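Local coordinates for flavin-dependent thymidylate synthase (Thermus thermophilus, PDB 6J61), which probably catalyses the FAD- and NADPH-dependent reductive methylation of dUMP to dTMP, taking the methyl group from methylenetetrahydrofolate, at residues 15-20 against 205-210; 73-78 against 101-106; 95-100 against 141-146; 48-53 against 253-258. All blocks are in the same frame, centred on the assembly; numbering follows the deposited sequence.

Contact 1 (15-20 against 205-210); sequences VRLVDQ and KERVPL
L17 lies over one face of the R207 guanidinium, with its CD2 methyl 3.8 Å from CZ of R207. The contact joins strand 13-21 of the antiparallel ThyX sheet to the C-terminal end of helix 191-207. L17 and R207 reach for each other from opposite directions, and the methyl sits over the centre of the flat group. Q20 meets the same guanidinium at its edge. R207 NE donates to OE1 of Q20 at 2.9 Å, with an N-H...O angle of 146°. The donor lies nearly in line with the C=O bond, while the oxygen is tilted somewhat out of the guanidinium plane. The Q20 amide is turned 72° against that plane. Bends at chi2 and chi3, both -63°, bring NE of R207 round to OE1 of Q20, which also lies 3.3 Å from CB of R207. Behind this surface contact, L17 and Q20 also touch F66 on strand 65-73. V18 and D19 both face K67 there in a classic beta bulge. The other end of the Q20 amide is held as well: NE2 of Q20 is hydrogen-bonded to the backbone O of G22.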
loop_
_atom_site.group_PDB
_atom_site.type_symbol
_atom_site.label_atom_id
_atom_site.label_comp_id
_atom_site.label_asym_id
_atom_site.label_seq_id
_atom_site.Cartn_x
_atom_site.Cartn_y
_atom_site.Cartn_z
ATOM N N VAL A 15 16.461 -19.135 -6.251
ATOM C CA VAL A 15 15.725 -17.981 -6.734
ATOM C C VAL A 15 15.583 -18.230 -8.229
ATOM O O VAL A 15 16.580 -18.449 -8.922
ATOM C CB VAL A 15 16.504 -16.661 -6.490
ATOM C CG1 VAL A 15 15.803 -15.508 -7.181
ATOM C CG2 VAL A 15 16.601 -16.375 -5.003
ATOM N N ARG A 16 14.345 -18.216 -8.719
ATOM C CA ARG A 16 14.060 -18.452 -10.135
ATOM C C ARG A 16 13.154 -17.357 -10.721
ATOM O O ARG A 16 12.106 -17.046 -10.162
ATOM C CB ARG A 16 13.397 -19.842 -10.291
ATOM C CG ARG A 16 12.851 -20.178 -11.690
ATOM C CD ARG A 16 12.495 -21.673 -11.828
ATOM N NE ARG A 16 11.191 -22.012 -11.258
ATOM C CZ ARG A 16 10.024 -21.703 -11.824
ATOM N NH1 ARG A 16 9.994 -21.052 -12.980
ATOM N NH2 ARG A 16 8.883 -22.031 -11.237
ATOM N N LEU A 17 13.558 -16.760 -11.835
ATOM C CA LEU A 17 12.730 -15.722 -12.449
ATOM C C LEU A 17 11.560 -16.377 -13.184
ATOM O O LEU A 17 11.750 -17.025 -14.206
ATOM C CB LEU A 17 13.540 -14.881 -13.440
ATOM C CG LEU A 17 12.697 -13.817 -14.156
ATOM C CD1 LEU A 17 12.252 -12.784 -13.145
ATOM C CD2 LEU A 17 13.483 -13.150 -15.274
ATOM N N VAL A 18 10.349 -16.207 -12.670
ATOM C CA VAL A 18 9.193 -16.811 -13.309
ATOM C C VAL A 18 8.733 -15.972 -14.495
ATOM O O VAL A 18 8.622 -16.496 -15.608
ATOM C CB VAL A 18 8.062 -17.035 -12.278
ATOM C CG1 VAL A 18 6.801 -17.539 -12.947
ATOM C CG2 VAL A 18 8.534 -18.054 -11.252
ATOM N N ASP A 19 8.485 -14.679 -14.286
ATOM C CA ASP A 19 8.077 -13.810 -15.396
ATOM C C ASP A 19 8.652 -12.412 -15.219
ATOM O O ASP A 19 9.234 -12.099 -14.179
ATOM C CB ASP A 19 6.553 -13.722 -15.503
ATOM C CG ASP A 19 6.085 -13.284 -16.892
ATOM O OD1 ASP A 19 6.948 -13.037 -17.763
ATOM O OD2 ASP A 19 4.855 -13.191 -17.123
ATOM N N GLN A 20 8.489 -11.573 -16.237
ATOM C CA GLN A 20 8.998 -10.220 -16.189
ATOM C C GLN A 20 8.201 -9.341 -17.140
ATOM O O GLN A 20 7.995 -9.705 -18.290
ATOM C CB GLN A 20 10.476 -10.212 -16.594
ATOM C CG GLN A 20 11.202 -8.905 -16.331
ATOM C CD GLN A 20 12.514 -8.776 -17.098
ATOM O OE1 GLN A 20 13.338 -9.697 -17.127
ATOM N NE2 GLN A 20 12.721 -7.611 -17.712
ATOM N N LYS A 205 20.353 -7.228 -12.651
ATOM C CA LYS A 205 21.461 -6.617 -13.379
ATOM C C LYS A 205 21.476 -7.040 -14.853
ATOM O O LYS A 205 21.693 -6.213 -15.736
ATOM C CB LYS A 205 22.785 -6.979 -12.717
ATOM C CG LYS A 205 23.990 -6.340 -13.365
ATOM C CD LYS A 205 25.262 -6.684 -12.587
ATOM C CE LYS A 205 26.510 -6.072 -13.224
ATOM N NZ LYS A 205 27.735 -6.304 -12.392
ATOM N N GLU A 206 21.235 -8.319 -15.123
ATOM C CA GLU A 206 21.206 -8.792 -16.505
ATOM C C GLU A 206 19.952 -8.349 -17.263
ATOM O O GLU A 206 20.031 -8.013 -18.439
ATOM C CB GLU A 206 21.306 -10.320 -16.559
ATOM C CG GLU A 206 22.722 -10.863 -16.831
ATOM C CD GLU A 206 23.159 -10.721 -18.297
ATOM O OE1 GLU A 206 22.540 -11.364 -19.178
ATOM O OE2 GLU A 206 24.124 -9.974 -18.570
ATOM N N ARG A 207 18.806 -8.326 -16.582
ATOM C CA ARG A 207 17.532 -7.961 -17.211
ATOM C C ARG A 207 17.265 -6.466 -17.438
ATOM O O ARG A 207 16.680 -6.102 -18.450
ATOM C CB ARG A 207 16.379 -8.567 -16.417
ATOM C CG ARG A 207 16.666 -9.948 -15.863
ATOM C CD ARG A 207 16.908 -10.989 -16.930
ATOM N NE ARG A 207 15.721 -11.183 -17.751
ATOM C CZ ARG A 207 15.461 -12.297 -18.429
ATOM N NH1 ARG A 207 16.307 -13.322 -18.381
ATOM N NH2 ARG A 207 14.356 -12.392 -19.152
ATOM N N VAL A 208 17.641 -5.607 -16.493
ATOM C CA VAL A 208 17.459 -4.166 -16.678
ATOM C C VAL A 208 18.785 -3.453 -16.401
ATOM O O VAL A 208 18.886 -2.614 -15.504
ATOM C CB VAL A 208 16.341 -3.580 -15.772
ATOM C CG1 VAL A 208 14.999 -3.897 -16.371
ATOM C CG2 VAL A 208 16.433 -4.144 -14.345
ATOM N N PRO A 209 19.825 -3.776 -17.196
ATOM C CA PRO A 209 21.164 -3.187 -17.052
ATOM C C PRO A 209 21.268 -1.660 -16.941
ATOM O O PRO A 209 22.091 -1.154 -16.179
ATOM C CB PRO A 209 21.928 -3.764 -18.254
ATOM C CG PRO A 209 20.847 -4.058 -19.258
ATOM C CD PRO A 209 19.766 -4.643 -18.392
ATOM N N LEU A 210 20.461 -0.914 -17.683
ATOM C CA LEU A 210 20.560 0.537 -17.555
ATOM C C LEU A 210 20.053 0.967 -16.179
ATOM O O LEU A 210 20.760 1.637 -15.423
ATOM C CB LEU A 210 19.773 1.256 -18.660
ATOM C CG LEU A 210 20.272 1.064 -20.097
ATOM C CD1 LEU A 210 19.543 2.035 -21.015
ATOM C CD2 LEU A 210 21.780 1.293 -20.167
#

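Contact 2 (73-78 against 101-106); sequences PIFVAR and EFYEPE
P73 and Y103 come within 6.2 Å of each other at their CA atoms, where an irregular chain passes the start of helix 74-80. This is a strand-to-helix junction of the ThyX fold: P73 ends strand 65-73 and takes the N-cap position of the helix. The contact is buried and apolar. CG of the proline ring presses on CB of Y103 at 3.4 Å, crossing it obliquely. F75, two residues further on, brings its ring edge to the tyrosine, with CE1 of F75 3.8 Å from CD2 of Y103. The two rings meet obliquely, their planes 31° apart and their centroids 6.0 Å apart. F75 holds CG between its backbone N and carbonyl carbon (chi1 76°), and this crowded position directs the ring at Y103. CG of Y103 is instead opposite its backbone N (chi1 158°). Putting a serine at Y103 would probably open a gap beside the F75 edge and leave E192 without its weak hydrogen bond from the phenol. M158 of a neighbouring subunit packs on both F75 and Y103, so the pair also lies at a subunit interface. V76 CG2 covers one face of the F75 ring. The helix start is fixed by P73 O, which accepts from both V76 N and A77 N.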
loop_
_atom_site.group_PDB
_atom_site.type_symbol
_atom_site.label_atom_id
_atom_site.label_comp_id
_atom_site.label_asym_id
_atom_site.label_seq_id
_atom_site.Cartn_x
_atom_site.Cartn_y
_atom_site.Cartn_z
ATOM N N PRO A 73 14.487 -20.747 4.034
ATOM C CA PRO A 73 14.159 -21.095 5.419
ATOM C C PRO A 73 13.085 -20.126 5.924
ATOM O O PRO A 73 13.073 -18.948 5.560
ATOM C CB PRO A 73 15.491 -20.913 6.142
ATOM C CG PRO A 73 16.494 -21.156 5.070
ATOM C CD PRO A 73 15.918 -20.427 3.900
ATOM N N ILE A 74 12.190 -20.618 6.768
ATOM C CA ILE A 74 11.131 -19.785 7.289
ATOM C C ILE A 74 11.659 -18.497 7.910
ATOM O O ILE A 74 11.112 -17.422 7.644
ATOM C CB ILE A 74 10.271 -20.577 8.306
ATOM C CG1 ILE A 74 9.440 -21.612 7.556
ATOM C CG2 ILE A 74 9.339 -19.664 9.065
ATOM C CD1 ILE A 74 8.665 -22.556 8.467
ATOM N N PHE A 75 12.723 -18.574 8.710
ATOM C CA PHE A 75 13.234 -17.355 9.337
ATOM C C PHE A 75 13.723 -16.324 8.309
ATOM O O PHE A 75 13.771 -15.129 8.588
ATOM C CB PHE A 75 14.329 -17.662 10.383
ATOM C CG PHE A 75 15.669 -18.000 9.801
ATOM C CD1 PHE A 75 15.896 -19.234 9.202
ATOM C CD2 PHE A 75 16.710 -17.081 9.862
ATOM C CE1 PHE A 75 17.140 -19.548 8.673
ATOM C CE2 PHE A 75 17.958 -17.385 9.336
ATOM C CZ PHE A 75 18.177 -18.622 8.739
ATOM N N VAL A 76 14.079 -16.779 7.117
ATOM C CA VAL A 76 14.486 -15.836 6.094
ATOM C C VAL A 76 13.203 -15.294 5.452
ATOM O O VAL A 76 13.105 -14.102 5.128
ATOM C CB VAL A 76 15.370 -16.508 5.033
ATOM C CG1 VAL A 76 15.524 -15.609 3.817
ATOM C CG2 VAL A 76 16.732 -16.784 5.625
ATOM N N ALA A 77 12.215 -16.168 5.302
ATOM C CA ALA A 77 10.937 -15.792 4.708
ATOM C C ALA A 77 10.242 -14.680 5.483
ATOM O O ALA A 77 9.638 -13.791 4.887
ATOM C CB ALA A 77 10.026 -17.001 4.618
ATOM N N ARG A 78 10.330 -14.732 6.809
ATOM C CA ARG A 78 9.699 -13.732 7.656
ATOM C C ARG A 78 10.276 -12.322 7.513
ATOM O O ARG A 78 9.539 -11.335 7.631
ATOM C CB ARG A 78 9.744 -14.183 9.122
ATOM C CG ARG A 78 8.697 -15.241 9.426
ATOM C CD ARG A 78 8.866 -15.869 10.793
ATOM N NE ARG A 78 8.590 -14.954 11.896
ATOM C CZ ARG A 78 9.495 -14.565 12.793
ATOM N NH1 ARG A 78 10.744 -15.005 12.715
ATOM N NH2 ARG A 78 9.143 -13.750 13.778
ATOM N N GLU A 101 13.001 -30.663 4.722
ATOM C CA GLU A 101 14.180 -29.974 4.243
ATOM C C GLU A 101 14.540 -28.860 5.209
ATOM O O GLU A 101 13.724 -27.992 5.512
ATOM C CB GLU A 101 13.933 -29.421 2.843
ATOM C CG GLU A 101 13.883 -30.497 1.773
ATOM C CD GLU A 101 13.474 -29.956 0.416
ATOM O OE1 GLU A 101 13.627 -30.684 -0.582
ATOM O OE2 GLU A 101 12.989 -28.807 0.346
ATOM N N PHE A 102 15.767 -28.904 5.707
ATOM C CA PHE A 102 16.229 -27.901 6.641
ATOM C C PHE A 102 17.503 -27.224 6.193
ATOM O O PHE A 102 18.343 -27.822 5.525
ATOM C CB PHE A 102 16.461 -28.516 8.017
ATOM C CG PHE A 102 15.234 -29.101 8.627
ATOM C CD1 PHE A 102 14.785 -30.358 8.240
ATOM C CD2 PHE A 102 14.523 -28.398 9.589
ATOM C CE1 PHE A 102 13.643 -30.909 8.808
ATOM C CE2 PHE A 102 13.379 -28.938 10.163
ATOM C CZ PHE A 102 12.939 -30.200 9.773
ATOM N N TYR A 103 17.631 -25.963 6.575
ATOM C CA TYR A 103 18.806 -25.184 6.251
ATOM C C TYR A 103 19.912 -25.452 7.269
ATOM O O TYR A 103 19.806 -25.069 8.436
ATOM C CB TYR A 103 18.477 -23.696 6.261
ATOM C CG TYR A 103 19.688 -22.830 6.467
ATOM C CD1 TYR A 103 20.743 -22.849 5.550
ATOM C CD2 TYR A 103 19.785 -21.992 7.576
ATOM C CE1 TYR A 103 21.867 -22.051 5.727
ATOM C CE2 TYR A 103 20.909 -21.188 7.770
ATOM C CZ TYR A 103 21.945 -21.220 6.839
ATOM O OH TYR A 103 23.043 -20.402 7.001
ATOM N N GLU A 104 20.974 -26.115 6.830
ATOM C CA GLU A 104 22.080 -26.386 7.724
ATOM C C GLU A 104 23.213 -25.455 7.311
ATOM O O GLU A 104 23.784 -25.582 6.236
ATOM C CB GLU A 104 22.474 -27.865 7.637
ATOM C CG GLU A 104 21.346 -28.795 8.083
ATOM C CD GLU A 104 21.776 -30.256 8.210
ATOM O OE1 GLU A 104 22.762 -30.529 8.929
ATOM O OE2 GLU A 104 21.116 -31.134 7.603
ATOM N N PRO A 105 23.532 -24.482 8.168
ATOM C CA PRO A 105 24.592 -23.516 7.893
ATOM C C PRO A 105 25.941 -24.143 7.577
ATOM O O PRO A 105 26.226 -25.270 7.973
ATOM C CB PRO A 105 24.628 -22.679 9.164
ATOM C CG PRO A 105 24.244 -23.663 10.216
ATOM C CD PRO A 105 23.093 -24.386 9.568
ATOM N N GLU A 106 26.755 -23.397 6.842
ATOM C CA GLU A 106 28.096 -23.829 6.475
ATOM C C GLU A 106 28.823 -23.837 7.809
ATOM O O GLU A 106 29.581 -24.748 8.120
ATOM C CB GLU A 106 28.736 -22.792 5.556
ATOM C CG GLU A 106 29.758 -23.339 4.588
ATOM C CD GLU A 106 29.126 -23.861 3.313
ATOM O OE1 GLU A 106 28.221 -24.713 3.410
ATOM O OE2 GLU A 106 29.540 -23.419 2.216
#

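Contact 3 (95-100 against 141-146); sequences YSILKE and GAYRAL
Y143 reaches from helix 132-148 to the extended loop 95-100 and receives a hydrogen bond from the loop backbone. L98 N donates to OH of Y143 at 3.1 Å, and the bond is almost perfectly straight, with an angle of 178°. The Y143 side chain starts opposite its backbone N (chi1 177°), which carries the phenol away from the helix and out to the loop. Carbon atoms pack round the phenol end: CB of L98 is 4.3 Å from CZ of Y143, and CG2 of I97 is 4.4 Å from CE2 of Y143. Both polar atoms of the L98 backbone are satisfied, because L98 O is hydrogen-bonded to OH of Y140 on the same helix. The rings of Y140 and Y143 also meet, at about 55°. A phenylalanine in place of Y143 would probably keep much of the packing but leave L98 N without its acceptor. Further out, R144 and E100 have opposite charges, yet OE1 of E100 stays 4.4 Å from NE of R144, beyond a salt bridge, and its position is less certain. L98 also touches R157, which is predicted to bind dUMP, and Y95 at the start of the loop touches FAD. Two tyrosines of one helix thus hold the backbone at L98, so the loop is probably held here more by neutral hydrogen bonds than by charge.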
loop_
_atom_site.group_PDB
_atom_site.type_symbol
_atom_site.label_atom_id
_atom_site.label_comp_id
_atom_site.label_asym_id
_atom_site.label_seq_id
_atom_site.Cartn_x
_atom_site.Cartn_y
_atom_site.Cartn_z
ATOM N N TYR A 95 -2.659 -27.153 4.459
ATOM C CA TYR A 95 -3.169 -28.165 3.530
ATOM C C TYR A 95 -2.109 -29.211 3.180
ATOM O O TYR A 95 -2.314 -30.415 3.366
ATOM C CB TYR A 95 -3.650 -27.501 2.237
ATOM C CG TYR A 95 -4.634 -26.372 2.443
ATOM C CD1 TYR A 95 -4.239 -25.173 3.046
ATOM C CD2 TYR A 95 -5.961 -26.495 2.027
ATOM C CE1 TYR A 95 -5.145 -24.122 3.229
ATOM C CE2 TYR A 95 -6.874 -25.452 2.205
ATOM C CZ TYR A 95 -6.461 -24.269 2.805
ATOM O OH TYR A 95 -7.360 -23.235 2.977
ATOM N N SER A 96 -0.977 -28.733 2.672
ATOM C CA SER A 96 0.131 -29.592 2.270
ATOM C C SER A 96 0.966 -30.148 3.431
ATOM O O SER A 96 1.062 -29.544 4.505
ATOM C CB SER A 96 1.055 -28.826 1.311
ATOM O OG SER A 96 0.354 -28.386 0.160
ATOM N N ILE A 97 1.551 -31.320 3.203
ATOM C CA ILE A 97 2.419 -31.946 4.189
ATOM C C ILE A 97 3.785 -31.308 3.925
ATOM O O ILE A 97 4.164 -31.105 2.766
ATOM C CB ILE A 97 2.512 -33.486 3.982
ATOM C CG1 ILE A 97 1.156 -34.135 4.260
ATOM C CG2 ILE A 97 3.572 -34.085 4.910
ATOM C CD1 ILE A 97 1.177 -35.647 4.155
ATOM N N LEU A 98 4.518 -30.984 4.987
ATOM C CA LEU A 98 5.816 -30.343 4.825
ATOM C C LEU A 98 7.004 -31.288 4.614
ATOM O O LEU A 98 7.202 -32.272 5.336
ATOM C CB LEU A 98 6.069 -29.405 6.007
ATOM C CG LEU A 98 4.942 -28.384 6.185
ATOM C CD1 LEU A 98 5.218 -27.520 7.398
ATOM C CD2 LEU A 98 4.807 -27.530 4.929
ATOM N N LYS A 99 7.788 -30.955 3.594
ATOM C CA LYS A 99 8.962 -31.710 3.202
ATOM C C LYS A 99 10.025 -31.549 4.280
ATOM O O LYS A 99 10.184 -30.473 4.842
ATOM C CB LYS A 99 9.452 -31.171 1.862
ATOM C CG LYS A 99 10.322 -32.108 1.056
ATOM C CD LYS A 99 10.509 -31.580 -0.371
ATOM C CE LYS A 99 9.177 -31.531 -1.124
ATOM N NZ LYS A 99 9.327 -31.051 -2.528
ATOM N N GLU A 100 10.747 -32.622 4.579
ATOM C CA GLU A 100 11.780 -32.563 5.610
ATOM C C GLU A 100 13.077 -31.928 5.111
ATOM O O GLU A 100 14.132 -32.576 5.075
ATOM C CB GLU A 100 12.097 -33.957 6.152
ATOM C CG GLU A 100 13.040 -33.895 7.340
ATOM C CD GLU A 100 13.605 -35.234 7.717
ATOM O OE1 GLU A 100 12.815 -36.139 8.052
ATOM O OE2 GLU A 100 14.845 -35.378 7.679
ATOM N N GLY A 141 10.608 -35.793 13.926
ATOM C CA GLY A 141 10.114 -37.058 14.433
ATOM C C GLY A 141 8.739 -36.819 15.023
ATOM O O GLY A 141 7.771 -37.512 14.689
ATOM N N ALA A 142 8.657 -35.815 15.893
ATOM C CA ALA A 142 7.408 -35.437 16.540
ATOM C C ALA A 142 6.346 -35.115 15.488
ATOM O O ALA A 142 5.202 -35.546 15.586
ATOM C CB ALA A 142 7.640 -34.237 17.442
ATOM N N TYR A 143 6.735 -34.357 14.478
ATOM C CA TYR A 143 5.821 -33.996 13.407
ATOM C C TYR A 143 5.220 -35.242 12.751
ATOM O O TYR A 143 4.009 -35.320 12.548
ATOM C CB TYR A 143 6.562 -33.181 12.359
ATOM C CG TYR A 143 5.722 -32.808 11.170
ATOM C CD1 TYR A 143 4.587 -32.006 11.320
ATOM C CD2 TYR A 143 6.091 -33.203 9.881
ATOM C CE1 TYR A 143 3.845 -31.597 10.208
ATOM C CE2 TYR A 143 5.358 -32.800 8.767
ATOM C CZ TYR A 143 4.240 -31.994 8.939
ATOM O OH TYR A 143 3.537 -31.562 7.842
ATOM N N ARG A 144 6.075 -36.206 12.406
ATOM C CA ARG A 144 5.616 -37.450 11.784
ATOM C C ARG A 144 4.691 -38.209 12.732
ATOM O O ARG A 144 3.595 -38.618 12.349
ATOM C CB ARG A 144 6.811 -38.337 11.407
ATOM C CG ARG A 144 7.394 -38.061 10.017
ATOM C CD ARG A 144 8.708 -38.813 9.799
ATOM N NE ARG A 144 9.257 -38.621 8.454
ATOM C CZ ARG A 144 8.716 -39.119 7.343
ATOM N NH1 ARG A 144 7.603 -39.842 7.414
ATOM N NH2 ARG A 144 9.295 -38.905 6.164
ATOM N N ALA A 145 5.144 -38.388 13.970
ATOM C CA ALA A 145 4.368 -39.078 14.988
ATOM C C ALA A 145 2.970 -38.472 15.080
ATOM O O ALA A 145 1.965 -39.170 14.908
ATOM C CB ALA A 145 5.072 -38.969 16.330
ATOM N N LEU A 146 2.919 -37.168 15.349
ATOM C CA LEU A 146 1.657 -36.444 15.459
ATOM C C LEU A 146 0.748 -36.703 14.269
ATOM O O LEU A 146 -0.445 -36.950 14.435
ATOM C CB LEU A 146 1.915 -34.944 15.559
ATOM C CG LEU A 146 2.491 -34.418 16.866
ATOM C CD1 LEU A 146 3.020 -33.016 16.639
ATOM C CD2 LEU A 146 1.421 -34.434 17.940
#

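Contact 4 (48-53 against 253-258); sequences LIDYLM and GSRLKE
D50 and R255 face each other between helix 42-54 and helix 253-263, and theirs is the closest approach of the two segments. OD2 of D50 is 4.0 Å from NH1 of R255, a long salt bridge without a hydrogen bond. The side chains cross at about a right angle, and the carboxylate and guanidinium planes differ by 28°. R255 is bent at chi2 (-56°) and chi3 (-86°), which turns its end toward the aspartate. This side of the contact is loose, and only 93 Å² is buried in all. Both ends of the pair have other partners: OD1 of D50 bonds to NE2 of H218, OD2 of D50 forms a salt bridge with NE of R54, and NH2 of R255 is hydrogen-bonded to OG of S226 of a neighbouring subunit. The tight packing lies on the inner side of helix 42-54, where M53 is buried against A214, F215 and L219 of helix 209-220. OE1 of E258 forms a salt bridge with R54, and OE2 of E258 is hydrogen-bonded to H55, a residue of the FAD pocket on whose ring Y51 stacks. The arrangement is a polar helix-to-helix interface, and helix 253-263, near the chain end, probably belongs to the extra C-terminal domain that is docked here on the ThyX core.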
loop_
_atom_site.group_PDB
_atom_site.type_symbol
_atom_site.label_atom_id
_atom_site.label_comp_id
_atom_site.label_asym_id
_atom_site.label_seq_id
_atom_site.Cartn_x
_atom_site.Cartn_y
_atom_site.Cartn_z
ATOM N N LEU A 48 18.183 9.499 -19.528
ATOM C CA LEU A 48 16.867 9.743 -18.944
ATOM C C LEU A 48 16.703 8.847 -17.720
ATOM O O LEU A 48 16.264 9.288 -16.661
ATOM C CB LEU A 48 15.745 9.412 -19.936
ATOM C CG LEU A 48 14.435 10.228 -19.894
ATOM C CD1 LEU A 48 13.294 9.390 -20.476
ATOM C CD2 LEU A 48 14.098 10.656 -18.476
ATOM N N ILE A 49 17.060 7.582 -17.860
ATOM C CA ILE A 49 16.915 6.686 -16.741
ATOM C C ILE A 49 17.781 7.138 -15.577
ATOM O O ILE A 49 17.370 7.062 -14.423
ATOM C CB ILE A 49 17.247 5.244 -17.147
ATOM C CG1 ILE A 49 16.120 4.703 -18.039
ATOM C CG2 ILE A 49 17.432 4.386 -15.905
ATOM C CD1 ILE A 49 16.354 3.301 -18.585
ATOM N N ASP A 50 18.976 7.631 -15.879
ATOM C CA ASP A 50 19.868 8.096 -14.830
ATOM C C ASP A 50 19.223 9.270 -14.114
ATOM O O ASP A 50 19.256 9.369 -12.892
ATOM C CB ASP A 50 21.193 8.564 -15.408
ATOM C CG ASP A 50 22.174 8.932 -14.329
ATOM O OD1 ASP A 50 22.785 8.002 -13.757
ATOM O OD2 ASP A 50 22.313 10.140 -14.026
ATOM N N TYR A 51 18.634 10.160 -14.898
ATOM C CA TYR A 51 17.980 11.342 -14.372
ATOM C C TYR A 51 16.822 11.001 -13.418
ATOM O O TYR A 51 16.706 11.584 -12.331
ATOM C CB TYR A 51 17.485 12.197 -15.550
ATOM C CG TYR A 51 16.691 13.420 -15.160
ATOM C CD1 TYR A 51 15.363 13.312 -14.760
ATOM C CD2 TYR A 51 17.281 14.685 -15.146
ATOM C CE1 TYR A 51 14.645 14.420 -14.350
ATOM C CE2 TYR A 51 16.569 15.807 -14.737
ATOM C CZ TYR A 51 15.250 15.661 -14.337
ATOM O OH TYR A 51 14.531 16.748 -13.914
ATOM N N LEU A 52 15.973 10.058 -13.824
ATOM C CA LEU A 52 14.819 9.660 -13.017
ATOM C C LEU A 52 15.227 9.100 -11.655
ATOM O O LEU A 52 14.581 9.358 -10.648
ATOM C CB LEU A 52 13.978 8.624 -13.780
ATOM C CG LEU A 52 13.318 9.079 -15.090
ATOM C CD1 LEU A 52 12.655 7.894 -15.769
ATOM C CD2 LEU A 52 12.307 10.170 -14.809
ATOM N N MET A 53 16.297 8.320 -11.648
ATOM C CA MET A 53 16.821 7.723 -10.430
ATOM C C MET A 53 17.308 8.845 -9.495
ATOM O O MET A 53 16.955 8.878 -8.322
ATOM C CB MET A 53 17.970 6.777 -10.808
ATOM C CG MET A 53 18.744 6.160 -9.658
ATOM S SD MET A 53 17.839 4.900 -8.797
ATOM C CE MET A 53 17.784 3.635 -10.014
ATOM N N GLY A 253 27.680 19.188 -16.515
ATOM C CA GLY A 253 26.312 19.655 -16.643
ATOM C C GLY A 253 25.491 19.445 -15.383
ATOM O O GLY A 253 25.983 19.651 -14.268
ATOM N N SER A 254 24.239 19.024 -15.566
ATOM C CA SER A 254 23.306 18.785 -14.468
ATOM C C SER A 254 23.846 17.918 -13.328
ATOM O O SER A 254 23.690 18.268 -12.158
ATOM C CB SER A 254 22.032 18.161 -15.014
ATOM O OG SER A 254 21.473 18.980 -16.017
ATOM N N ARG A 255 24.456 16.783 -13.654
ATOM C CA ARG A 255 25.009 15.922 -12.610
ATOM C C ARG A 255 25.931 16.757 -11.726
ATOM O O ARG A 255 25.805 16.763 -10.504
ATOM C CB ARG A 255 25.810 14.761 -13.220
ATOM C CG ARG A 255 25.103 13.414 -13.203
ATOM C CD ARG A 255 24.687 13.006 -11.786
ATOM N NE ARG A 255 25.713 12.316 -10.999
ATOM C CZ ARG A 255 26.293 11.174 -11.361
ATOM N NH1 ARG A 255 25.960 10.592 -12.508
ATOM N NH2 ARG A 255 27.182 10.594 -10.567
ATOM N N LEU A 256 26.854 17.468 -12.366
ATOM C CA LEU A 256 27.814 18.312 -11.664
ATOM C C LEU A 256 27.126 19.402 -10.846
ATOM O O LEU A 256 27.355 19.530 -9.646
ATOM C CB LEU A 256 28.768 18.975 -12.666
ATOM C CG LEU A 256 30.282 18.811 -12.501
ATOM C CD1 LEU A 256 30.937 20.004 -13.171
ATOM C CD2 LEU A 256 30.691 18.755 -11.034
ATOM N N LYS A 257 26.303 20.202 -11.511
ATOM C CA LYS A 257 25.594 21.279 -10.842
ATOM C C LYS A 257 24.850 20.733 -9.626
ATOM O O LYS A 257 24.952 21.275 -8.521
ATOM C CB LYS A 257 24.612 21.936 -11.810
ATOM C CG LYS A 257 23.823 23.075 -11.207
ATOM C CD LYS A 257 23.014 23.807 -12.261
ATOM C CE LYS A 257 22.084 24.830 -11.624
ATOM N NZ LYS A 257 22.824 25.785 -10.747
ATOM N N GLU A 258 24.109 19.651 -9.835
ATOM C CA GLU A 258 23.352 19.017 -8.764
ATOM C C GLU A 258 24.249 18.567 -7.613
ATOM O O GLU A 258 23.962 18.860 -6.455
ATOM C CB GLU A 258 22.575 17.821 -9.314
ATOM C CG GLU A 258 21.385 18.199 -10.178
ATOM C CD GLU A 258 20.865 17.027 -11.000
ATOM O OE1 GLU A 258 21.121 15.865 -10.619
ATOM O OE2 GLU A 258 20.194 17.265 -12.024
#

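Overall arrangement
Contact 2 is the one buried contact of the four, and it is wholly apolar across its segments. Contacts 1, 3 and 4 lie at the surface and use polar groups: a side-chain amide with an arginine, a phenol with a backbone N-H, and a long ion pair. Contacts 2 and 3 share the chain between strand 87-90 and helix 132-148. Their segments adjoin at residues 100 and 101, and both touch the same neighbouring subunit. Contact 4 lies on the opposite side of the chain's centre from both. Contact 1 meets contact 4 through L210 CB and I49 CD1, 4.0 Å apart, linking helix 209-220 to helix 42-54.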